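PDB 7MX5: Tol-Pal system protein TolB, which probably acts in the periplasm as part of the Tol-Pal system, which supports outer membrane invagination during cell division and maintains outer membrane integrity. Local coordinates for residues I7-D12 / R380-L385. Numbering follows the deposited sequence.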
loop_
_atom_site.group_PDB
_atom_site.type_symbol
_atom_site.label_atom_id
_atom_site.label_comp_id
_atom_site.label_asym_id
_atom_site.label_seq_id
_atom_site.Cartn_x
_atom_site.Cartn_y
_atom_site.Cartn_z
ATOM N N ILE A 7 13.070 8.532 4.183
ATOM C CA ILE A 7 13.115 8.865 2.763
ATOM C C ILE A 7 14.484 8.449 2.246
ATOM O O ILE A 7 15.514 8.897 2.764
ATOM C CB ILE A 7 12.859 10.360 2.509
ATOM C CG1 ILE A 7 11.528 10.819 3.111
ATOM C CG2 ILE A 7 12.859 10.647 1.018
ATOM C CD1 ILE A 7 10.378 9.904 2.837
ATOM N N ALA A 8 14.501 7.587 1.231
ATOM C CA ALA A 8 15.743 7.050 0.688
ATOM C C ALA A 8 16.180 7.755 -0.589
ATOM O O ALA A 8 17.337 8.168 -0.706
ATOM C CB ALA A 8 15.598 5.546 0.431
ATOM N N LYS A 9 15.274 7.901 -1.554
ATOM C CA LYS A 9 15.579 8.536 -2.835
ATOM C C LYS A 9 14.524 9.608 -3.094
ATOM O O LYS A 9 13.397 9.297 -3.487
ATOM C CB LYS A 9 15.621 7.508 -3.963
ATOM C CG LYS A 9 15.984 8.085 -5.321
ATOM C CD LYS A 9 15.486 7.195 -6.450
ATOM C CE LYS A 9 16.634 6.626 -7.265
ATOM N NZ LYS A 9 16.141 5.848 -8.435
ATOM N N ALA A 10 14.890 10.865 -2.861
ATOM C CA ALA A 10 13.985 11.963 -3.142
ATOM C C ALA A 10 13.846 12.152 -4.652
ATOM O O ALA A 10 14.759 11.817 -5.412
ATOM C CB ALA A 10 14.494 13.251 -2.499
ATOM N N PRO A 11 12.709 12.671 -5.115
ATOM C CA PRO A 11 12.583 12.987 -6.543
ATOM C C PRO A 11 13.624 14.020 -6.944
ATOM O O PRO A 11 13.800 15.037 -6.269
ATOM C CB PRO A 11 11.154 13.529 -6.669
ATOM C CG PRO A 11 10.775 13.957 -5.293
ATOM C CD PRO A 11 11.507 13.050 -4.352
ATOM N N ASP A 12 14.329 13.737 -8.044
ATOM C CA ASP A 12 15.475 14.549 -8.443
ATOM C C ASP A 12 15.111 16.027 -8.508
ATOM O O ASP A 12 15.724 16.864 -7.837
ATOM C CB ASP A 12 16.016 14.064 -9.789
ATOM C CG ASP A 12 17.391 14.622 -10.098
ATOM O OD1 ASP A 12 17.920 15.403 -9.278
ATOM O OD2 ASP A 12 17.947 14.278 -11.159
ATOM N N ARG A 380 11.445 7.078 -9.201
ATOM C CA ARG A 380 12.294 8.149 -8.697
ATOM C C ARG A 380 12.192 8.366 -7.199
ATOM O O ARG A 380 13.039 9.068 -6.636
ATOM C CB ARG A 380 11.949 9.479 -9.375
ATOM C CG ARG A 380 12.049 9.461 -10.866
ATOM C CD ARG A 380 10.696 9.798 -11.426
ATOM N NE ARG A 380 10.187 11.065 -10.922
ATOM C CZ ARG A 380 10.040 12.154 -11.662
ATOM N NH1 ARG A 380 10.360 12.164 -12.946
ATOM N NH2 ARG A 380 9.557 13.259 -11.102
ATOM N N PHE A 381 11.172 7.821 -6.547
ATOM C CA PHE A 381 10.950 8.042 -5.127
ATOM C C PHE A 381 11.061 6.714 -4.398
ATOM O O PHE A 381 10.359 5.757 -4.739
ATOM C CB PHE A 381 9.584 8.679 -4.872
ATOM C CG PHE A 381 9.336 9.000 -3.433
ATOM C CD1 PHE A 381 9.896 10.127 -2.856
ATOM C CD2 PHE A 381 8.561 8.165 -2.646
ATOM C CE1 PHE A 381 9.677 10.421 -1.529
ATOM C CE2 PHE A 381 8.339 8.454 -1.318
ATOM C CZ PHE A 381 8.901 9.580 -0.758
ATOM N N ARG A 382 11.943 6.656 -3.406
ATOM C CA ARG A 382 12.033 5.511 -2.516
ATOM C C ARG A 382 11.753 5.946 -1.087
ATOM O O ARG A 382 12.238 6.987 -0.632
ATOM C CB ARG A 382 13.398 4.821 -2.595
ATOM C CG ARG A 382 13.278 3.305 -2.627
ATOM C CD ARG A 382 14.621 2.613 -2.593
ATOM N NE ARG A 382 15.267 2.620 -3.899
ATOM C CZ ARG A 382 16.451 3.164 -4.141
ATOM N NH1 ARG A 382 17.156 3.738 -3.181
ATOM N NH2 ARG A 382 16.941 3.128 -5.377
ATOM N N MET A 383 10.960 5.136 -0.395
ATOM C CA MET A 383 10.546 5.377 0.978
ATOM C C MET A 383 10.756 4.090 1.754
ATOM O O MET A 383 10.304 3.025 1.321
ATOM C CB MET A 383 9.079 5.815 1.025
ATOM C CG MET A 383 8.769 6.925 2.002
ATOM S SD MET A 383 7.037 7.419 1.910
ATOM C CE MET A 383 6.268 6.208 2.979
ATOM N N ASN A 384 11.450 4.176 2.883
ATOM C CA ASN A 384 11.813 2.998 3.657
ATOM C C ASN A 384 11.049 2.964 4.972
ATOM O O ASN A 384 10.934 3.981 5.665
ATOM C CB ASN A 384 13.318 2.957 3.925
ATOM C CG ASN A 384 14.106 2.477 2.723
ATOM O OD1 ASN A 384 13.609 1.692 1.916
ATOM N ND2 ASN A 384 15.342 2.945 2.599
ATOM N N LEU A 385 10.531 1.782 5.308
ATOM C CA LEU A 385 9.835 1.529 6.568
ATOM C C LEU A 385 10.559 0.411 7.313
ATOM O O LEU A 385 10.068 -0.724 7.378
ATOM C CB LEU A 385 8.371 1.154 6.334
ATOM C CG LEU A 385 7.330 2.238 6.034
ATOM C CD1 LEU A 385 7.214 3.213 7.198
ATOM C CD2 LEU A 385 7.619 2.972 4.731
#
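The backbone N atoms of Ala-8 and Lys-9 converge on the single carbonyl oxygen of Arg-382, a classic beta bulge where strand 6-9, from the amino-terminal part of TolB, adds an antiparallel outer strand to a beta-propeller sheet beside strand 382-386. The hydrogen bonds give the evidence: Arg-382 O accepts Ala-8 N at 3.0 Å and, weakly, Lys-9 N, while Arg-382 N returns a bond to Lys-9 O at 3.0 Å. Lys-9 O also receives a CA-H...O contact from Phe-381. The register slips by one residue between the Ile-7/Met-383 and Lys-9/Arg-382 pairs.

The side chain of Lys-9 can be followed outward. Its CB lies 3.7 Å from Arg-382 CB and also over one face of the Arg-382 guanidinium, offset toward the rim. With CG anti to the backbone N (chi1 -178°), CG and then CD run past the Arg-380 carbonyl, CD coming within 3.1 Å of Arg-380 O. The chain bends at chi3, and CE approaches Arg-382 NH2. At the tip, NZ is 4.2 Å from Arg-382 NH2, a like-charge proximity that may be mildly unfavourable; NZ also makes a weak hydrogen bond to Gly-379 O.

Ile-7 and Met-383 share the other face of the sheet, where Ile-7 CD1 reaches Met-383 CG at 3.5 Å and also touches Phe-381 CZ. Ala-8 CB lies 3.4 Å from the side-chain ND2 of Asn-384, whose OD1 is hydrogen-bonded to Ser-373 OG. Beyond the strand, Pro-11 CD abuts the Phe-381 ring at its edge, near the ring plane, 3.7 Å from CD1.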